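Local coordinates for Yop proteins translocation protein Q (Yersinia pseudotuberculosis, PDB 3UEP) that is a component of the Yop type III secretion machinery, represented by its C-terminal FliN-like domain, which is made from an internal translation start, at residues 61-66 against 85-90; 24-29 against 55-60; 67-72 against 80-85. All coordinates share one frame; numbering follows the deposited sequence.

Interaction 1. Residues 61-66 against 85-90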
# COMPACT_ATOMS: atom_id res chain seq x y z
N ASN A 61 10.58 -3.17 0.75
CA ASN A 61 10.57 -4.46 0.06
C ASN A 61 9.43 -5.40 0.53
O ASN A 61 9.65 -6.60 0.72
CB ASN A 61 11.94 -5.14 0.18
CG ASN A 61 13.08 -4.27 -0.35
OD1 ASN A 61 12.88 -3.40 -1.19
ND2 ASN A 61 14.30 -4.53 0.14
N GLY A 62 8.23 -4.86 0.72
CA GLY A 62 7.08 -5.66 1.12
C GLY A 62 6.92 -6.04 2.59
O GLY A 62 5.94 -6.69 2.95
N ARG A 63 7.87 -5.64 3.45
CA ARG A 63 7.77 -5.88 4.89
C ARG A 63 7.46 -4.58 5.63
O ARG A 63 7.99 -3.52 5.29
CB ARG A 63 9.08 -6.44 5.43
CG ARG A 63 9.41 -7.87 5.01
CD ARG A 63 10.54 -8.42 5.88
NE ARG A 63 10.97 -9.76 5.47
CZ ARG A 63 12.11 -10.02 4.83
NH1 ARG A 63 12.95 -9.04 4.51
NH2 ARG A 63 12.41 -11.27 4.50
N LEU A 64 6.65 -4.67 6.67
CA LEU A 64 6.17 -3.49 7.39
C LEU A 64 7.31 -2.71 8.04
O LEU A 64 8.04 -3.23 8.88
CB LEU A 64 5.12 -3.89 8.43
CG LEU A 64 4.54 -2.77 9.29
CD1 LEU A 64 3.81 -1.76 8.41
CD2 LEU A 64 3.59 -3.32 10.38
N LEU A 65 7.43 -1.43 7.68
CA LEU A 65 8.52 -0.60 8.16
C LEU A 65 8.01 0.47 9.13
O LEU A 65 8.75 0.97 9.97
CB LEU A 65 9.21 0.06 6.96
CG LEU A 65 10.32 1.09 7.16
CD1 LEU A 65 11.61 0.37 7.42
CD2 LEU A 65 10.44 1.92 5.90
N GLY A 66 6.74 0.83 9.01
CA GLY A 66 6.18 1.85 9.87
C GLY A 66 4.82 2.33 9.46
O GLY A 66 4.24 1.83 8.48
N THR A 85 8.69 0.83 12.79
CA THR A 85 8.84 -0.48 13.41
C THR A 85 10.19 -1.11 13.04
O THR A 85 10.78 -0.81 12.00
CB THR A 85 7.66 -1.42 13.08
OG1 THR A 85 7.73 -1.84 11.71
CG2 THR A 85 6.33 -0.72 13.31
N GLU A 86 10.68 -1.98 13.91
CA GLU A 86 11.92 -2.67 13.67
C GLU A 86 11.64 -3.74 12.64
O GLU A 86 10.60 -4.39 12.68
CB GLU A 86 12.39 -3.31 14.97
CG GLU A 86 13.87 -3.60 15.03
CD GLU A 86 14.25 -4.27 16.33
OE1 GLU A 86 13.84 -5.44 16.53
OE2 GLU A 86 14.95 -3.63 17.14
N VAL A 87 12.56 -3.92 11.70
CA VAL A 87 12.38 -4.91 10.66
C VAL A 87 13.69 -5.21 9.95
O VAL A 87 14.56 -4.35 9.85
CB VAL A 87 11.32 -4.46 9.62
CG1 VAL A 87 11.83 -3.27 8.83
CG2 VAL A 87 10.97 -5.59 8.68
N THR A 88 13.81 -6.45 9.47
CA THR A 88 14.99 -6.87 8.73
C THR A 88 14.79 -6.76 7.24
O THR A 88 13.95 -7.43 6.66
CB THR A 88 15.36 -8.30 9.06
OG1 THR A 88 15.59 -8.42 10.46
CG2 THR A 88 16.61 -8.71 8.30
N ILE A 89 15.58 -5.89 6.62
CA ILE A 89 15.49 -5.64 5.20
C ILE A 89 16.59 -6.40 4.48
O ILE A 89 17.75 -6.40 4.92
CB ILE A 89 15.63 -4.14 4.90
CG1 ILE A 89 14.56 -3.36 5.65
CG2 ILE A 89 15.58 -3.89 3.39
CD1 ILE A 89 14.65 -1.86 5.48
N SER A 90 16.23 -7.05 3.38
CA SER A 90 17.21 -7.76 2.57
C SER A 90 17.72 -6.84 1.48
O SER A 90 16.94 -6.28 0.71
CB SER A 90 16.60 -9.03 1.98
OG SER A 90 16.42 -10.03 2.98
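The guanidinium of Arg-63 turns an edge toward Ser-90. Ser-90 N lies in its plane, and Ser-90 OG also sits near that plane, beside NH1. Thr-88 O approaches obliquely, 2.9 Å from Arg-63 NH1. The second flat group is the amide of Asn-61, whose ND2 comes 3.2 Å from Ser-90 O and 3.6 Å from Ile-89 CG2. Its OD1 accepts a hydrogen bond from the backbone N of Gln-22, on strand 20-27.

The contact lays the tail after the last strand of this FliN-family domain along strand 63-73, where Leu-65 and Gly-66 form a classic beta bulge opposite Leu-58. Arg-63 reaches the tail with its chain extended from CG to NE. On the way its CB passes 3.9 Å from Val-87 CG2.

Val-87 points at the strand and straddles Leu-64 O. Its CG1 meets Leu-65 CD1 at 3.9 Å, and the two side chains cross at about a right angle. Leu-65 starts out away from the tail. With CG anti to the backbone N (chi1 175°), its end still swings back to Val-87 and Ile-89. Leu-65 and Ile-89 also pack on Leu-37 and Trp-34 of the second subunit.

A backbone bond anchors the start of the tail: Thr-85 N donates to Leu-65 O at 2.8 Å, from above the carbonyl plane.

Interaction 2. Residues 24-29 against 55-60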
# COMPACT_ATOMS: atom_id res chain seq x y z
N SER A 24 7.04 1.28 -0.35
CA SER A 24 5.69 1.48 -0.86
C SER A 24 4.78 1.98 0.28
O SER A 24 5.07 1.75 1.46
CB SER A 24 5.14 0.20 -1.50
OG SER A 24 4.98 -0.83 -0.55
N PHE A 25 3.71 2.68 -0.09
CA PHE A 25 2.82 3.30 0.90
C PHE A 25 1.41 2.79 0.66
O PHE A 25 0.88 2.92 -0.44
CB PHE A 25 2.86 4.84 0.78
CG PHE A 25 4.26 5.43 0.89
CD1 PHE A 25 4.78 5.79 2.12
CD2 PHE A 25 5.06 5.59 -0.25
CE1 PHE A 25 6.08 6.31 2.23
CE2 PHE A 25 6.36 6.11 -0.15
CZ PHE A 25 6.87 6.48 1.08
N GLU A 26 0.80 2.21 1.69
CA GLU A 26 -0.50 1.59 1.55
C GLU A 26 -1.51 2.19 2.50
O GLU A 26 -1.18 2.50 3.63
CB GLU A 26 -0.39 0.09 1.84
CG GLU A 26 0.25 -0.71 0.75
CD GLU A 26 0.27 -2.21 1.04
OE1 GLU A 26 -0.03 -2.60 2.20
OE2 GLU A 26 0.58 -2.98 0.12
N VAL A 27 -2.76 2.31 2.05
CA VAL A 27 -3.83 2.81 2.90
C VAL A 27 -5.01 1.85 2.93
O VAL A 27 -5.25 1.12 1.98
CB VAL A 27 -4.35 4.17 2.43
CG1 VAL A 27 -3.27 5.20 2.56
CG2 VAL A 27 -4.81 4.07 0.98
N GLY A 28 -5.76 1.87 4.02
CA GLY A 28 -7.04 1.20 4.04
C GLY A 28 -6.99 -0.26 4.40
O GLY A 28 -5.92 -0.83 4.64
N ARG A 29 -8.19 -0.85 4.44
CA ARG A 29 -8.41 -2.22 4.90
C ARG A 29 -7.50 -3.18 4.17
O ARG A 29 -6.90 -2.84 3.15
CB ARG A 29 -9.83 -2.69 4.53
CG ARG A 29 -10.03 -2.81 3.01
CD ARG A 29 -11.45 -2.47 2.59
NE ARG A 29 -12.38 -3.42 3.17
CZ ARG A 29 -13.70 -3.30 3.11
NH1 ARG A 29 -14.26 -2.26 2.49
NH2 ARG A 29 -14.47 -4.23 3.67
N GLU A 55 -4.69 5.75 8.34
CA GLU A 55 -3.46 4.96 8.44
C GLU A 55 -2.78 4.72 7.09
O GLU A 55 -3.40 4.27 6.13
CB GLU A 55 -3.74 3.61 9.13
CG GLU A 55 -2.48 2.87 9.63
CD GLU A 55 -2.80 1.56 10.34
OE1 GLU A 55 -3.25 1.60 11.51
OE2 GLU A 55 -2.58 0.48 9.74
N VAL A 56 -1.48 5.02 7.03
CA VAL A 56 -0.65 4.62 5.91
C VAL A 56 0.37 3.64 6.47
O VAL A 56 0.97 3.88 7.52
CB VAL A 56 0.07 5.82 5.27
CG1 VAL A 56 1.04 5.37 4.18
CG2 VAL A 56 -0.95 6.80 4.70
N ARG A 57 0.55 2.50 5.81
CA ARG A 57 1.60 1.58 6.21
C ARG A 57 2.77 1.74 5.24
O ARG A 57 2.58 1.77 4.03
CB ARG A 57 1.09 0.13 6.21
CG ARG A 57 0.07 -0.15 7.32
CD ARG A 57 -0.71 -1.44 7.08
NE ARG A 57 -1.30 -1.50 5.74
CZ ARG A 57 -2.44 -0.91 5.39
NH1 ARG A 57 -3.13 -0.19 6.27
NH2 ARG A 57 -2.88 -1.03 4.15
N LEU A 58 3.98 1.87 5.79
CA LEU A 58 5.16 1.90 4.97
C LEU A 58 5.74 0.50 4.88
O LEU A 58 6.02 -0.13 5.89
CB LEU A 58 6.24 2.82 5.54
CG LEU A 58 6.11 4.33 5.32
CD1 LEU A 58 4.93 4.89 6.12
CD2 LEU A 58 7.42 4.98 5.74
N LEU A 59 5.93 0.02 3.66
CA LEU A 59 6.55 -1.26 3.46
C LEU A 59 7.92 -1.03 2.81
O LEU A 59 8.06 -0.16 1.95
CB LEU A 59 5.67 -2.17 2.59
CG LEU A 59 4.23 -2.39 3.07
CD1 LEU A 59 3.42 -3.04 1.96
CD2 LEU A 59 4.17 -3.23 4.32
N ALA A 60 8.93 -1.76 3.27
CA ALA A 60 10.26 -1.72 2.66
C ALA A 60 10.46 -3.11 2.07
O ALA A 60 10.46 -4.10 2.79
CB ALA A 60 11.34 -1.40 3.68
O HOH W 1 7.75 -1.93 -0.78
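Arg-57 and Glu-26 face each other as a hydrogen-bonded pair, and their side chains cross obliquely on one side of the sheet. The carboxylate and guanidinium planes stand 62° apart, so the two groups do not meet flat. Glu-26 OE1 lies at the guanidinium edge, in its plane, in a long salt bridge of 3.8 Å to Arg-57 NH2. Glu-55 OE2 takes another in-plane edge position, 3.6 Å from Arg-57 NH1. The three residues form a salt-bridge network. Over one guanidinium face lies Glu-26 O. A bend at chi3 (-52°) turns the end of Arg-57 toward Gly-28, whose O receives weak bonds from NH1 and NH2. Arg-57 and Glu-55 each have a second deposited conformer, so these side-chain contacts describe one state.

Leu-59 shares this side with Glu-26 and Ser-24. Its CD1 abuts the Glu-26 carboxylate, 3.4 Å from CD. A water joins Ser-24 OG to Leu-59 O, the second bond being weak.

The opposite side is apolar. Phe-25 and Leu-58 lie side by side and point the same way, with CE1 3.7 Å from Leu-58 CG. Val-56 CG1 comes to the edge of the Phe-25 ring. Val-27 CG1 sits 3.5 Å from Val-56 CG2, again with the side chains side by side.

Strands 20-27 and 55-60 are antiparallel neighbours in the domain sheet. Two backbone bonds join Ser-24 with Leu-59, and two join Glu-26 with Arg-57. Residues 24-27 also pair with a strand of the second subunit, continuing the sheet across the dimer.

Glu-26 is buried. Burial beside Leu-59 CD1 would tend to raise the carboxylate's pKa, while the nearby charge of Arg-57 probably offsets this and favours the ionised form.

Interaction 3. Residues 67-72 against 80-85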
# COMPACT_ATOMS: atom_id res chain seq x y z
N HIS A 67 4.30 3.30 10.20
CA HIS A 67 2.93 3.79 10.03
C HIS A 67 2.95 5.31 9.95
O HIS A 67 3.79 5.97 10.55
CB HIS A 67 2.04 3.34 11.18
CG HIS A 67 2.06 1.86 11.44
ND1 HIS A 67 1.09 1.00 10.96
CD2 HIS A 67 2.92 1.09 12.16
CE1 HIS A 67 1.35 -0.23 11.36
NE2 HIS A 67 2.45 -0.20 12.09
N GLY A 68 2.00 5.86 9.20
CA GLY A 68 1.95 7.28 8.96
C GLY A 68 0.53 7.73 8.67
O GLY A 68 -0.42 6.96 8.81
N ARG A 69 0.40 8.97 8.22
CA ARG A 69 -0.90 9.56 7.96
C ARG A 69 -0.87 10.26 6.61
O ARG A 69 0.10 10.95 6.30
CB ARG A 69 -1.20 10.57 9.07
CG ARG A 69 -2.52 11.29 8.94
CD ARG A 69 -2.80 12.05 10.23
NE ARG A 69 -1.97 13.24 10.35
CZ ARG A 69 -2.41 14.48 10.12
NH1 ARG A 69 -3.68 14.67 9.77
NH2 ARG A 69 -1.59 15.51 10.25
N LEU A 70 -1.91 10.08 5.80
CA LEU A 70 -1.99 10.81 4.54
C LEU A 70 -2.21 12.28 4.85
O LEU A 70 -3.07 12.62 5.65
CB LEU A 70 -3.17 10.35 3.71
CG LEU A 70 -3.15 9.11 2.83
CD1 LEU A 70 -4.40 9.18 1.97
CD2 LEU A 70 -1.89 9.04 1.98
N VAL A 71 -1.44 13.15 4.20
CA VAL A 71 -1.66 14.58 4.27
C VAL A 71 -1.67 15.16 2.85
O VAL A 71 -1.13 14.56 1.92
CB VAL A 71 -0.57 15.31 5.10
CG1 VAL A 71 -0.55 14.80 6.54
CG2 VAL A 71 0.79 15.14 4.44
N GLU A 72 -2.28 16.33 2.70
CA GLU A 72 -2.31 17.01 1.41
C GLU A 72 -1.53 18.31 1.49
O GLU A 72 -2.07 19.34 1.92
CB GLU A 72 -3.76 17.29 1.00
CG GLU A 72 -3.90 18.16 -0.25
CD GLU A 72 -5.30 18.73 -0.39
OE1 GLU A 72 -5.95 18.97 0.65
OE2 GLU A 72 -5.76 18.94 -1.54
N ARG A 80 2.95 11.78 6.47
CA ARG A 80 3.66 12.17 7.67
C ARG A 80 3.90 11.02 8.60
O ARG A 80 2.99 10.45 9.07
CB ARG A 80 2.99 13.31 8.41
CG ARG A 80 3.95 13.97 9.35
CD ARG A 80 3.57 15.32 9.83
NE ARG A 80 3.48 16.38 8.84
CZ ARG A 80 4.46 17.16 8.44
NH1 ARG A 80 5.67 17.03 8.91
NH2 ARG A 80 4.23 18.08 7.55
N ILE A 81 5.15 10.70 8.87
CA ILE A 81 5.53 9.55 9.69
C ILE A 81 5.05 9.71 11.12
O ILE A 81 5.14 10.80 11.70
CB ILE A 81 7.06 9.33 9.72
CG1 ILE A 81 7.63 9.09 8.31
CG2 ILE A 81 7.41 8.18 10.66
CD1 ILE A 81 7.09 7.85 7.63
N GLU A 82 4.56 8.62 11.71
CA GLU A 82 4.06 8.66 13.07
C GLU A 82 4.79 7.69 13.96
O GLU A 82 4.94 7.91 15.17
CB GLU A 82 2.55 8.36 13.10
CG GLU A 82 1.74 9.55 12.55
CD GLU A 82 0.23 9.33 12.59
OE1 GLU A 82 -0.20 8.16 12.69
OE2 GLU A 82 -0.51 10.33 12.52
N ARG A 83 5.30 6.63 13.35
CA ARG A 83 5.84 5.50 14.09
C ARG A 83 6.67 4.62 13.14
O ARG A 83 6.30 4.43 11.99
CB ARG A 83 4.67 4.70 14.68
CG ARG A 83 5.05 3.64 15.68
CD ARG A 83 3.80 3.04 16.31
NE ARG A 83 2.74 2.79 15.34
CZ ARG A 83 1.69 2.00 15.55
NH1 ARG A 83 1.56 1.37 16.71
NH2 ARG A 83 0.78 1.83 14.61
N LEU A 84 7.71 4.01 13.66
CA LEU A 84 8.57 3.15 12.88
C LEU A 84 8.74 1.87 13.55
O LEU A 84 8.92 1.80 14.69
CB LEU A 84 9.93 3.77 12.66
CG LEU A 84 9.93 5.05 11.87
CD1 LEU A 84 11.08 5.81 12.19
CD2 LEU A 84 9.77 4.89 10.43
N THR A 85 8.69 0.83 12.79
CA THR A 85 8.84 -0.48 13.41
C THR A 85 10.19 -1.11 13.04
O THR A 85 10.78 -0.81 12.00
CB THR A 85 7.66 -1.42 13.08
OG1 THR A 85 7.73 -1.84 11.71
CG2 THR A 85 6.33 -0.72 13.31
O HOH W 2 0.76 12.78 11.89
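His-67 O is gripped by two backbone donors, Glu-82 N at 3.0 Å and Arg-83 N at 3.2 Å. The first lies in the carbonyl plane and the second is tilted from it. His-67 N in turn donates to Arg-83 O at 2.9 Å. Further along, Arg-69 and Arg-80 exchange a pair of backbone bonds.

The Glu-82 carboxylate reaches Arg-69 mainly through water. The water donates to Glu-82 OE2 at 2.8 Å and accepts from Arg-69 NE. The direct salt bridge between NE and OE2 is long. The guanidinium and carboxylate planes are only 16° apart.

Strands 63-73 and 76-84 form the hairpin that ends the domain sheet within this chain. Glu-82 and Arg-83 both face His-67, a classic beta bulge that shifts the register by one residue. Past the bulge the strands draw close at Gly-68, whose CA lies 3.3 Å from Arg-80 O.

Arg-83 and His-67 lie side by side and point the same way. In one of its two conformers, a bend at chi3 (43°) brings Arg-83 NH2 over one face of the imidazole, 3.3 Å from CD2 and offset toward the rim. The ring and guanidinium planes are 46° apart. Thr-85 CG2 touches the ring edge.

Arg-69, also with two conformers, rests one guanidinium face on Val-71 CG1 of its own strand. Arg-80 packs its CB against the same methyl at 4.3 Å. The far end of Arg-80 leaves for the second subunit, where NH1 donates to Gly-43 O.

From the N terminus, strand 20-27 comes first. Interaction 2 pairs it with strand 55-60 and closes a loop that contains strand 31-33, helix 34-39 and strand 45-48. The chain then turns directly into strand 63-73. Residues 61-66 open interaction 1 and residues 67-72 open interaction 3. Interaction 3 closes first, as the hairpin with strand 76-84. Interaction 1 closes after it, when the tail returns beside residues 61-66. Interaction 3 is therefore nested within interaction 1, both follow interaction 2 in series, and none cross. Thr-85 belongs to both later contacts. Val-56 O with Gly-68 N joins interactions 2 and 3 across the sheet. All three reach the second subunit.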